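Local coordinates for CCHC-type domain-containing protein (Trypanosoma brucei brucei, PDB 7C45), which binds single-stranded oligo-uridine RNA and probably trims the 3' ends of guide RNAs as a 3'-5' exoribonuclease of the RNase D type, at residues Val29-Gly34 against Ser64-Val69; Leu99-Arg104 against Asp123-Phe128; Ser137-Ser142 against Pro240-Arg245. One frame throughout, in Å; residues are numbered along the deposited sequence.

Contact 1: Val29-Gly34 against Ser64-Val69; sequences VTSLQG and SDAKPV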
loop_
_atom_site.group_PDB
_atom_site.type_symbol
_atom_site.label_atom_id
_atom_site.label_comp_id
_atom_site.label_asym_id
_atom_site.label_seq_id
_atom_site.Cartn_x
_atom_site.Cartn_y
_atom_site.Cartn_z
ATOM N N VAL A 29 -20.307 -0.715 7.958
ATOM C CA VAL A 29 -20.523 0.531 7.231
ATOM C C VAL A 29 -20.703 1.704 8.193
ATOM O O VAL A 29 -20.100 2.765 8.015
ATOM C CB VAL A 29 -21.733 0.391 6.293
ATOM C CG1 VAL A 29 -22.158 1.730 5.787
ATOM C CG2 VAL A 29 -21.372 -0.537 5.129
ATOM N N THR A 30 -21.556 1.539 9.209
ATOM C CA THR A 30 -21.721 2.622 10.182
ATOM C C THR A 30 -20.384 3.008 10.827
ATOM O O THR A 30 -20.109 4.194 11.023
ATOM C CB THR A 30 -22.742 2.239 11.248
ATOM O OG1 THR A 30 -23.976 1.903 10.628
ATOM C CG2 THR A 30 -22.972 3.402 12.190
ATOM N N SER A 31 -19.533 2.035 11.151
ATOM C CA SER A 31 -18.224 2.369 11.719
ATOM C C SER A 31 -17.382 3.171 10.740
ATOM O O SER A 31 -16.863 4.245 11.068
ATOM C CB SER A 31 -17.485 1.103 12.114
ATOM O OG SER A 31 -16.168 1.412 12.530
ATOM N N LEU A 32 -17.240 2.665 9.516
ATOM C CA LEU A 32 -16.397 3.349 8.548
ATOM C C LEU A 32 -16.946 4.720 8.196
ATOM O O LEU A 32 -16.181 5.613 7.823
ATOM C CB LEU A 32 -16.258 2.503 7.285
ATOM C CG LEU A 32 -15.575 1.172 7.439
ATOM C CD1 LEU A 32 -15.779 0.360 6.157
ATOM C CD2 LEU A 32 -14.094 1.351 7.758
ATOM N N GLN A 33 -18.265 4.910 8.322
ATOM C CA GLN A 33 -18.863 6.214 8.047
ATOM C C GLN A 33 -18.325 7.314 8.947
ATOM O O GLN A 33 -18.367 8.491 8.570
ATOM C CB GLN A 33 -20.376 6.142 8.197
ATOM C CG GLN A 33 -21.027 5.634 6.957
ATOM C CD GLN A 33 -22.514 5.496 7.093
ATOM O OE1 GLN A 33 -23.051 5.418 8.190
ATOM N NE2 GLN A 33 -23.194 5.443 5.960
ATOM N N GLY A 34 -17.872 6.976 10.144
ATOM C CA GLY A 34 -17.266 7.951 11.031
ATOM C C GLY A 34 -15.764 8.113 10.896
ATOM O O GLY A 34 -15.145 8.773 11.730
ATOM N N SER A 64 -9.789 1.554 9.643
ATOM C CA SER A 64 -9.970 2.998 9.706
ATOM C C SER A 64 -9.557 3.538 11.069
ATOM O O SER A 64 -9.318 2.795 12.018
ATOM C CB SER A 64 -11.421 3.388 9.416
ATOM O OG SER A 64 -12.171 3.487 10.618
ATOM N N ASP A 65 -9.469 4.859 11.145
ATOM C CA ASP A 65 -9.202 5.517 12.419
ATOM C C ASP A 65 -10.433 5.579 13.325
ATOM O O ASP A 65 -10.328 6.097 14.435
ATOM C CB ASP A 65 -8.651 6.924 12.170
ATOM C CG ASP A 65 -9.631 7.808 11.415
ATOM O OD1 ASP A 65 -10.439 7.287 10.640
ATOM O OD2 ASP A 65 -9.605 9.038 11.615
ATOM N N ALA A 66 -11.588 5.057 12.899
ATOM C CA ALA A 66 -12.801 5.110 13.715
ATOM C C ALA A 66 -12.959 3.916 14.656
ATOM O O ALA A 66 -13.855 3.938 15.512
ATOM C CB ALA A 66 -14.050 5.206 12.810
ATOM N N LYS A 67 -12.113 2.880 14.538
ATOM C CA LYS A 67 -12.339 1.690 15.341
ATOM C C LYS A 67 -11.128 0.769 15.260
ATOM O O LYS A 67 -10.548 0.607 14.179
ATOM C CB LYS A 67 -13.618 0.986 14.881
ATOM C CG LYS A 67 -14.026 -0.174 15.751
ATOM C CD LYS A 67 -15.217 -0.912 15.207
ATOM C CE LYS A 67 -16.072 -1.441 16.339
ATOM N NZ LYS A 67 -16.349 -0.383 17.358
ATOM N N PRO A 68 -10.701 0.169 16.368
ATOM C CA PRO A 68 -9.487 -0.673 16.378
ATOM C C PRO A 68 -9.764 -2.093 15.917
ATOM O O PRO A 68 -9.611 -3.063 16.670
ATOM C CB PRO A 68 -9.078 -0.629 17.860
ATOM C CG PRO A 68 -10.377 -0.535 18.564
ATOM C CD PRO A 68 -11.211 0.389 17.734
ATOM N N VAL A 69 -10.166 -2.227 14.650
ATOM C CA VAL A 69 -10.534 -3.516 14.083
ATOM C C VAL A 69 -10.166 -3.501 12.604
ATOM O O VAL A 69 -10.129 -2.445 11.975
ATOM C CB VAL A 69 -12.050 -3.817 14.258
ATOM C CG1 VAL A 69 -12.880 -2.969 13.331
ATOM C CG2 VAL A 69 -12.364 -5.290 14.030
HETATM O O HOH W 1 -13.776 1.456 11.163
#

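Contact 2: Leu99-Arg104 against Asp123-Phe128; sequences LFFDCR and DLQVFF. With nucleotides of chain B.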
loop_
_atom_site.group_PDB
_atom_site.type_symbol
_atom_site.label_atom_id
_atom_site.label_comp_id
_atom_site.label_asym_id
_atom_site.label_seq_id
_atom_site.Cartn_x
_atom_site.Cartn_y
_atom_site.Cartn_z
ATOM N N LEU A 99 -6.807 5.026 1.835
ATOM C CA LEU A 99 -5.379 4.745 1.777
ATOM C C LEU A 99 -5.141 3.389 1.124
ATOM O O LEU A 99 -5.687 2.379 1.573
ATOM C CB LEU A 99 -4.785 4.740 3.184
ATOM C CG LEU A 99 -4.958 6.027 3.992
ATOM C CD1 LEU A 99 -4.785 5.716 5.463
ATOM C CD2 LEU A 99 -3.941 7.057 3.565
ATOM N N PHE A 100 -4.287 3.364 0.103
ATOM C CA PHE A 100 -3.946 2.141 -0.613
ATOM C C PHE A 100 -2.441 1.947 -0.567
ATOM O O PHE A 100 -1.694 2.877 -0.275
ATOM C CB PHE A 100 -4.368 2.181 -2.087
ATOM C CG PHE A 100 -5.849 2.002 -2.313
ATOM C CD1 PHE A 100 -6.699 3.086 -2.256
ATOM C CD2 PHE A 100 -6.364 0.758 -2.597
ATOM C CE1 PHE A 100 -8.061 2.932 -2.479
ATOM C CE2 PHE A 100 -7.724 0.586 -2.831
ATOM C CZ PHE A 100 -8.571 1.677 -2.761
ATOM N N PHE A 101 -2.009 0.734 -0.885
ATOM C CA PHE A 101 -0.605 0.455 -1.191
ATOM C C PHE A 101 -0.600 -0.221 -2.562
ATOM O O PHE A 101 -0.890 -1.422 -2.685
ATOM C CB PHE A 101 0.072 -0.410 -0.131
ATOM C CG PHE A 101 1.571 -0.481 -0.300
ATOM C CD1 PHE A 101 2.369 0.492 0.263
ATOM C CD2 PHE A 101 2.166 -1.484 -1.042
ATOM C CE1 PHE A 101 3.743 0.453 0.116
ATOM C CE2 PHE A 101 3.531 -1.521 -1.209
ATOM C CZ PHE A 101 4.323 -0.549 -0.624
ATOM N N ASP A 102 -0.273 0.578 -3.583
ATOM C CA ASP A 102 -0.485 0.281 -4.994
ATOM C C ASP A 102 -1.974 0.101 -5.265
ATOM O O ASP A 102 -2.500 -1.011 -5.127
ATOM C CB ASP A 102 0.302 -0.958 -5.461
ATOM C CG ASP A 102 0.304 -1.098 -7.003
ATOM O OD1 ASP A 102 -0.450 -0.352 -7.643
ATOM O OD2 ASP A 102 1.045 -1.934 -7.547
ATOM N N CYS A 103 -2.640 1.175 -5.694
ATOM C CA CYS A 103 -4.086 1.167 -5.911
ATOM C C CYS A 103 -4.483 0.654 -7.287
ATOM O O CYS A 103 -5.676 0.503 -7.555
ATOM C CB CYS A 103 -4.663 2.578 -5.753
ATOM S SG CYS A 103 -4.157 3.786 -6.991
ATOM N N ARG A 104 -3.526 0.371 -8.162
ATOM C CA ARG A 104 -3.854 0.282 -9.585
ATOM C C ARG A 104 -4.803 -0.872 -9.875
ATOM O O ARG A 104 -5.889 -0.682 -10.433
ATOM C CB ARG A 104 -2.572 0.142 -10.401
ATOM C CG ARG A 104 -1.765 1.438 -10.458
ATOM C CD ARG A 104 -0.402 1.188 -11.131
ATOM N NE ARG A 104 0.317 0.171 -10.409
ATOM C CZ ARG A 104 1.449 -0.380 -10.826
ATOM N NH1 ARG A 104 2.017 0.034 -11.960
ATOM N NH2 ARG A 104 2.007 -1.336 -10.095
ATOM N N ASP A 123 -2.219 6.878 -2.308
ATOM C CA ASP A 123 -1.499 5.627 -2.513
ATOM C C ASP A 123 -0.150 5.751 -1.816
ATOM O O ASP A 123 0.709 6.532 -2.236
ATOM C CB ASP A 123 -1.350 5.344 -4.006
ATOM C CG ASP A 123 -0.681 4.014 -4.298
ATOM O OD1 ASP A 123 0.103 3.506 -3.494
ATOM O OD2 ASP A 123 -0.959 3.475 -5.391
ATOM N N LEU A 124 0.030 5.006 -0.731
ATOM C CA LEU A 124 1.236 5.197 0.071
ATOM C C LEU A 124 2.474 4.631 -0.618
ATOM O O LEU A 124 3.596 5.092 -0.358
ATOM C CB LEU A 124 1.053 4.571 1.447
ATOM C CG LEU A 124 0.006 5.243 2.337
ATOM C CD1 LEU A 124 0.057 4.609 3.730
ATOM C CD2 LEU A 124 0.174 6.775 2.409
ATOM N N GLN A 125 2.311 3.630 -1.483
ATOM C CA GLN A 125 3.461 3.190 -2.272
ATOM C C GLN A 125 3.947 4.315 -3.164
ATOM O O GLN A 125 5.153 4.587 -3.240
ATOM C CB GLN A 125 3.101 1.976 -3.127
ATOM C CG GLN A 125 4.299 1.355 -3.829
ATOM C CD GLN A 125 3.898 0.292 -4.841
ATOM O OE1 GLN A 125 3.135 0.560 -5.754
ATOM N NE2 GLN A 125 4.392 -0.927 -4.652
ATOM N N VAL A 126 3.009 4.984 -3.843
ATOM C CA VAL A 126 3.338 6.152 -4.662
ATOM C C VAL A 126 3.982 7.246 -3.804
ATOM O O VAL A 126 4.960 7.881 -4.223
ATOM C CB VAL A 126 2.089 6.663 -5.399
ATOM C CG1 VAL A 126 2.380 7.936 -6.150
ATOM C CG2 VAL A 126 1.595 5.599 -6.388
ATOM N N PHE A 127 3.434 7.485 -2.602
ATOM C CA PHE A 127 4.034 8.447 -1.668
ATOM C C PHE A 127 5.510 8.130 -1.449
ATOM O O PHE A 127 6.381 9.002 -1.588
ATOM C CB PHE A 127 3.270 8.439 -0.336
ATOM C CG PHE A 127 3.239 9.786 0.383
ATOM C CD1 PHE A 127 4.369 10.563 0.474
ATOM C CD2 PHE A 127 2.063 10.259 0.931
ATOM C CE1 PHE A 127 4.349 11.801 1.143
ATOM C CE2 PHE A 127 2.008 11.502 1.583
ATOM C CZ PHE A 127 3.163 12.271 1.680
ATOM N N PHE A 128 5.812 6.873 -1.140
ATOM C CA PHE A 128 7.202 6.500 -0.895
ATOM C C PHE A 128 8.044 6.683 -2.147
ATOM O O PHE A 128 9.165 7.198 -2.076
ATOM C CB PHE A 128 7.296 5.063 -0.394
ATOM C CG PHE A 128 8.685 4.668 0.058
ATOM C CD1 PHE A 128 9.148 5.048 1.309
ATOM C CD2 PHE A 128 9.517 3.939 -0.764
ATOM C CE1 PHE A 128 10.417 4.693 1.727
ATOM C CE2 PHE A 128 10.787 3.572 -0.346
ATOM C CZ PHE A 128 11.232 3.942 0.895
ATOM P P U B 8 8.653 -6.373 -6.532
ATOM O OP1 U B 8 8.810 -7.168 -7.770
ATOM O OP2 U B 8 9.809 -5.565 -6.070
ATOM O "O5'" U B 8 7.349 -5.500 -6.736
ATOM C "C5'" U B 8 7.226 -4.222 -6.147
ATOM C "C4'" U B 8 5.869 -3.648 -6.425
ATOM O "O4'" U B 8 5.672 -3.536 -7.854
ATOM C "C3'" U B 8 4.678 -4.462 -5.951
ATOM O "O3'" U B 8 4.419 -4.259 -4.578
ATOM C "C2'" U B 8 3.562 -3.965 -6.858
ATOM O "O2'" U B 8 3.090 -2.691 -6.426
ATOM C "C1'" U B 8 4.321 -3.760 -8.169
ATOM N N1 U B 8 4.276 -4.942 -9.063
ATOM C C2 U B 8 3.157 -5.106 -9.836
ATOM O O2 U B 8 2.208 -4.353 -9.764
ATOM N N3 U B 8 3.190 -6.208 -10.667
ATOM C C4 U B 8 4.254 -7.089 -10.783
ATOM O O4 U B 8 4.183 -8.039 -11.569
ATOM C C5 U B 8 5.387 -6.818 -9.957
ATOM C C6 U B 8 5.362 -5.764 -9.141
ATOM P P U B 9 3.728 -5.413 -3.698
ATOM O OP1 U B 9 3.670 -4.884 -2.313
ATOM O OP2 U B 9 4.467 -6.664 -3.987
ATOM O "O5'" U B 9 2.281 -5.543 -4.343
ATOM C "C5'" U B 9 1.193 -4.725 -3.927
ATOM C "C4'" U B 9 -0.081 -4.958 -4.719
ATOM O "O4'" U B 9 0.156 -4.885 -6.143
ATOM C "C3'" U B 9 -0.790 -6.291 -4.542
ATOM O "O3'" U B 9 -1.522 -6.362 -3.343
ATOM C "C2'" U B 9 -1.656 -6.377 -5.792
ATOM O "O2'" U B 9 -2.830 -5.581 -5.678
ATOM C "C1'" U B 9 -0.742 -5.733 -6.827
ATOM N N1 U B 9 0.035 -6.739 -7.571
ATOM C C2 U B 9 -0.618 -7.477 -8.559
ATOM O O2 U B 9 -1.790 -7.344 -8.848
ATOM N N3 U B 9 0.154 -8.399 -9.213
ATOM C C4 U B 9 1.489 -8.659 -8.985
ATOM O O4 U B 9 2.048 -9.525 -9.657
ATOM C C5 U B 9 2.089 -7.865 -7.950
ATOM C C6 U B 9 1.363 -6.952 -7.290
#

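Contact 3: Ser137-Ser142 against Pro240-Arg245; sequences SVNRRS and PAEVNR. With nucleotides of chain B.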
loop_
_atom_site.group_PDB
_atom_site.type_symbol
_atom_site.label_atom_id
_atom_site.label_comp_id
_atom_site.label_asym_id
_atom_site.label_seq_id
_atom_site.Cartn_x
_atom_site.Cartn_y
_atom_site.Cartn_z
ATOM N N SER A 137 15.751 10.953 -7.850
ATOM C CA SER A 137 15.303 10.655 -9.218
ATOM C C SER A 137 15.091 9.154 -9.416
ATOM O O SER A 137 15.302 8.622 -10.508
ATOM C CB SER A 137 16.274 11.197 -10.274
ATOM O OG SER A 137 16.395 12.600 -10.186
ATOM N N VAL A 138 14.669 8.482 -8.354
ATOM C CA VAL A 138 14.322 7.073 -8.377
ATOM C C VAL A 138 12.803 6.977 -8.488
ATOM O O VAL A 138 12.082 7.610 -7.705
ATOM C CB VAL A 138 14.836 6.367 -7.115
ATOM C CG1 VAL A 138 14.132 5.031 -6.908
ATOM C CG2 VAL A 138 16.362 6.181 -7.190
ATOM N N ASN A 139 12.320 6.202 -9.474
ATOM C CA ASN A 139 10.886 5.996 -9.681
ATOM C C ASN A 139 10.442 4.554 -9.421
ATOM O O ASN A 139 9.350 4.171 -9.830
ATOM C CB ASN A 139 10.466 6.417 -11.091
ATOM C CG ASN A 139 10.914 5.435 -12.157
ATOM O OD1 ASN A 139 11.953 4.783 -12.018
ATOM N ND2 ASN A 139 10.120 5.318 -13.224
ATOM N N ARG A 140 11.250 3.772 -8.732
ATOM C CA ARG A 140 10.901 2.397 -8.394
ATOM C C ARG A 140 9.709 2.324 -7.437
ATOM O O ARG A 140 9.607 3.093 -6.485
ATOM C CB ARG A 140 12.115 1.730 -7.760
ATOM C CG ARG A 140 11.946 0.314 -7.290
ATOM C CD ARG A 140 13.287 -0.197 -6.804
ATOM N NE ARG A 140 13.317 -1.646 -6.665
ATOM C CZ ARG A 140 14.434 -2.355 -6.571
ATOM N NH1 ARG A 140 14.379 -3.673 -6.443
ATOM N NH2 ARG A 140 15.610 -1.741 -6.610
ATOM N N ARG A 141 8.830 1.358 -7.678
ATOM C CA ARG A 141 7.817 0.959 -6.706
ATOM C C ARG A 141 8.396 -0.131 -5.816
ATOM O O ARG A 141 8.760 -1.209 -6.298
ATOM C CB ARG A 141 6.553 0.444 -7.394
ATOM C CG ARG A 141 5.764 1.476 -8.160
ATOM C CD ARG A 141 4.538 0.800 -8.802
ATOM N NE ARG A 141 3.738 1.723 -9.597
ATOM C CZ ARG A 141 2.702 2.402 -9.116
ATOM N NH1 ARG A 141 2.323 2.238 -7.845
ATOM N NH2 ARG A 141 2.042 3.218 -9.903
ATOM N N SER A 142 8.454 0.135 -4.525
ATOM C CA SER A 142 8.948 -0.847 -3.577
ATOM C C SER A 142 7.789 -1.608 -2.955
ATOM O O SER A 142 6.678 -1.093 -2.831
ATOM C CB SER A 142 9.799 -0.178 -2.497
ATOM O OG SER A 142 10.973 0.327 -3.101
ATOM N N PRO A 240 5.581 -2.745 -14.437
ATOM C CA PRO A 240 4.720 -2.757 -13.250
ATOM C C PRO A 240 5.369 -2.176 -12.009
ATOM O O PRO A 240 4.673 -1.557 -11.195
ATOM C CB PRO A 240 4.385 -4.244 -13.064
ATOM C CG PRO A 240 4.534 -4.822 -14.436
ATOM C CD PRO A 240 5.669 -4.079 -15.069
ATOM N N ALA A 241 6.680 -2.337 -11.839
ATOM C CA ALA A 241 7.312 -1.918 -10.597
ATOM C C ALA A 241 7.926 -0.528 -10.701
ATOM O O ALA A 241 8.950 -0.263 -10.070
ATOM C CB ALA A 241 8.355 -2.947 -10.167
ATOM N N GLU A 242 7.328 0.370 -11.482
ATOM C CA GLU A 242 7.770 1.760 -11.464
ATOM C C GLU A 242 6.584 2.726 -11.524
ATOM O O GLU A 242 5.433 2.348 -11.757
ATOM C CB GLU A 242 8.762 2.057 -12.597
ATOM C CG GLU A 242 8.260 1.885 -13.979
ATOM C CD GLU A 242 9.401 1.993 -14.988
ATOM O OE1 GLU A 242 10.006 3.077 -15.091
ATOM O OE2 GLU A 242 9.704 0.980 -15.650
ATOM N N VAL A 243 6.885 3.992 -11.243
ATOM C CA VAL A 243 5.941 5.087 -11.378
ATOM C C VAL A 243 6.407 5.925 -12.552
ATOM O O VAL A 243 7.573 6.333 -12.603
ATOM C CB VAL A 243 5.855 5.933 -10.092
ATOM C CG1 VAL A 243 5.020 7.164 -10.332
ATOM C CG2 VAL A 243 5.286 5.100 -8.947
ATOM N N ASN A 244 5.510 6.126 -13.506
ATOM C CA ASN A 244 5.700 6.968 -14.676
ATOM C C ASN A 244 6.493 8.234 -14.335
ATOM O O ASN A 244 6.073 9.015 -13.487
ATOM C CB ASN A 244 4.290 7.309 -15.194
ATOM C CG ASN A 244 4.297 8.059 -16.456
ATOM O OD1 ASN A 244 4.861 9.127 -16.528
ATOM N ND2 ASN A 244 3.651 7.509 -17.488
ATOM N N ARG A 245 7.677 8.418 -14.960
ATOM C CA ARG A 245 8.489 9.609 -14.668
ATOM C C ARG A 245 7.795 10.898 -15.083
ATOM O O ARG A 245 7.922 11.920 -14.398
ATOM C CB ARG A 245 9.860 9.531 -15.350
ATOM C CG ARG A 245 10.715 8.401 -14.876
ATOM C CD ARG A 245 12.159 8.579 -15.325
ATOM N NE ARG A 245 12.969 7.483 -14.831
ATOM C CZ ARG A 245 12.977 6.271 -15.375
ATOM N NH1 ARG A 245 13.737 5.313 -14.859
ATOM N NH2 ARG A 245 12.234 6.013 -16.442
ATOM P P U B 6 18.398 -6.211 -3.936
ATOM O OP1 U B 6 18.505 -7.673 -4.095
ATOM O OP2 U B 6 18.444 -5.340 -5.127
ATOM O "O5'" U B 6 17.040 -5.866 -3.196
ATOM C "C5'" U B 6 16.706 -6.458 -1.954
ATOM C "C4'" U B 6 15.218 -6.380 -1.713
ATOM O "O4'" U B 6 14.849 -5.000 -1.461
ATOM C "C3'" U B 6 14.338 -6.843 -2.874
ATOM O "O3'" U B 6 13.141 -7.380 -2.332
ATOM C "C2'" U B 6 14.009 -5.534 -3.582
ATOM O "O2'" U B 6 12.828 -5.536 -4.353
ATOM C "C1'" U B 6 13.883 -4.584 -2.404
ATOM N N1 U B 6 14.147 -3.187 -2.746
ATOM C C2 U B 6 13.056 -2.351 -2.805
ATOM O O2 U B 6 11.914 -2.725 -2.595
ATOM N N3 U B 6 13.343 -1.044 -3.099
ATOM C C4 U B 6 14.584 -0.525 -3.359
ATOM O O4 U B 6 14.672 0.678 -3.624
ATOM C C5 U B 6 15.660 -1.468 -3.294
ATOM C C6 U B 6 15.426 -2.747 -3.002
ATOM P P U B 8 8.653 -6.373 -6.532
ATOM O OP1 U B 8 8.810 -7.168 -7.770
ATOM O OP2 U B 8 9.809 -5.565 -6.070
ATOM O "O5'" U B 8 7.349 -5.500 -6.736
ATOM C "C5'" U B 8 7.226 -4.222 -6.147
ATOM C "C4'" U B 8 5.869 -3.648 -6.425
ATOM O "O4'" U B 8 5.672 -3.536 -7.854
ATOM C "C3'" U B 8 4.678 -4.462 -5.951
ATOM O "O3'" U B 8 4.419 -4.259 -4.578
ATOM C "C2'" U B 8 3.562 -3.965 -6.858
ATOM O "O2'" U B 8 3.090 -2.691 -6.426
ATOM C "C1'" U B 8 4.321 -3.760 -8.169
ATOM N N1 U B 8 4.276 -4.942 -9.063
ATOM C C2 U B 8 3.157 -5.106 -9.836
ATOM O O2 U B 8 2.208 -4.353 -9.764
ATOM N N3 U B 8 3.190 -6.208 -10.667
ATOM C C4 U B 8 4.254 -7.089 -10.783
ATOM O O4 U B 8 4.183 -8.039 -11.569
ATOM C C5 U B 8 5.387 -6.818 -9.957
ATOM C C6 U B 8 5.362 -5.764 -9.141
#

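Contact 1: Val29-Gly34 against Ser64-Val69
The C-terminal end of helix 22-33, with Gly34 just beyond it, meets a type I beta turn from Ser64 to Lys67, and the backbones come nearest at Gly34 and Ala66, whose CA atoms are 5.9 Å apart. Ala66 turns its methyl group toward the helix end, where Ala66 CB rests 3.4 Å from Ser31 O and also touches the backbone carbon of Gly34. Beside it, Ser31 OG, placed opposite its own backbone N (chi1 174°), lies 3.5 Å from Lys67 CB, alongside the aliphatic part of the lysine. No direct hydrogen bond joins the two segments; a water does so instead, 2.8 Å from Ser31 OG and 2.6 Å from Ser64 OG. The turn connects two antiparallel strands, 57-64 and 70-74, of the mixed sheet in the exonuclease domain, and helix 22-33 packs beside it. Within the turn Ser64 OG accepts from Ala66 N at 2.8 Å, an ST turn, and this bond together with the water should hold the hydroxyl between the two segments. On the inner side Leu32 CD2 packs 3.7 Å from Ser64 CB, while the leucine also touches Phe71, Phe73 and Ile38 of the sheet and Met87 and Leu90 of helix 80-92.

Contact 2: Leu99-Arg104 against Asp123-Phe128
Asp123 spans the tight part of this contact, its carboxylate receiving two successive backbone N-H groups of the facing loop. Asp102 N reaches Asp123 OD1 at 3.0 Å on the syn side but tilted well out of the carboxylate plane, whereas Cys103 N meets Asp123 OD2 at 2.9 Å from above that plane. Asp123 OD1 is also met, from its other face, by Val126 N at 3.3 Å, so the residue that N-caps helix 124-136 binds the loop with the same group. Being held from both faces should limit rotation of the carboxylate. Next to it, Leu124 N donates to Phe100 O at 2.8 Å, where parallel strands 97-100 and 121-123 pair and the second runs into its helix. This is the sheet edge of the RNase H-like exonuclease fold, and the loop leaving strand 97-100 forms part of the RNA site. Phe101 lies across Gln125, whose CB stands over the ring centre in a CH-pi contact, 3.6 Å from the centroid. Helices 144-152 and 182-202 also touch this ring.

The other side is polar and faces RNA. With CG anti to the backbone N (chi1 -172°) and an extended chain, Gln125 carries its amide past the ring to U8 of chain B, where Gln125 NE2 donates to O2' at 2.8 Å. O2' of U8 of chain B in turn donates to Asp102 OD2, the 2.5 Å separation being so short that its exact length is doubtful. Asp102 is gripped side-on by Arg104, NE to OD1 and NH2 to OD2, both oxygens being met on the syn side; Arg104 N approaches OD1 from the opposite face to NE. Asp237 forms a further salt bridge with Arg104 NH1.

Contact 3: Ser137-Ser142 against Pro240-Arg245
Asn139 and Glu242 lie side by side and point the same way, their amide and carboxylate planes turned 79° apart. Asn139 CG sits between its backbone N and carbonyl carbon (chi1 74°), which directs ND2 into the opposite segment. There Asn139 ND2 donates twice: to Glu242 OE1 at 2.9 Å, on the anti side, and to Val243 O at 2.8 Å, from above the carbonyl plane. Glu242 OE2 has Thr239 OG1 as its partner. Arg245 crosses Asn139 at about a right angle and lays one guanidinium face over the amide, with Asn139 ND2 3.7 Å above the plane.

Two backbone bonds link the segments, Val243 N to Asn139 O and Arg141 N to Ala241 O, on either side of the single bridge of Arg140 with Glu242. Arg141 extends across Val243, whose CG2 lies over one guanidinium face, offset toward its rim, while Arg141 NE donates to Glu242 O at 2.8 Å from above the carbonyl plane. The extended Arg140 sets one guanidinium face against the base of U6 of chain B, C5 lying toward the rim of that face, and Ser142 OG accepts from U6 N3 at 2.7 Å.

Segment 137-142 links helices 124-136 and 144-152; 240-245 is loop up to Asn244, Arg245 opening helix 245-251. Val243 touches Thr129 of helix 124-136, Tyr222 of helix 212-226 and Leu248 of helix 245-251, while Arg245 touches Trp133 of helix 124-136.

The three contacts follow one another along the chain, each closing before the next opens. Contacts 1 and 2 share the mixed sheet of the exonuclease domain, their centres about 21 Å apart: contact 1 joins a helix to a strand-connecting turn, whereas contact 2 lies where an outermost strand enters helix 124-136. Contact 3 begins just beyond that helix and reaches a late loop; its centre is about 12 Å from that of contact 2 and about 32 Å from that of contact 1. Gln125 OE1 with Arg141 NH1 and Arg104 NH2 with Pro240 O probably hydrogen-bond between contacts 2 and 3, and both contacts meet U8 of chain B, consistent with a joint RNA-binding surface. The nearest atom of contact 1 is about 16 Å from the bound RNA.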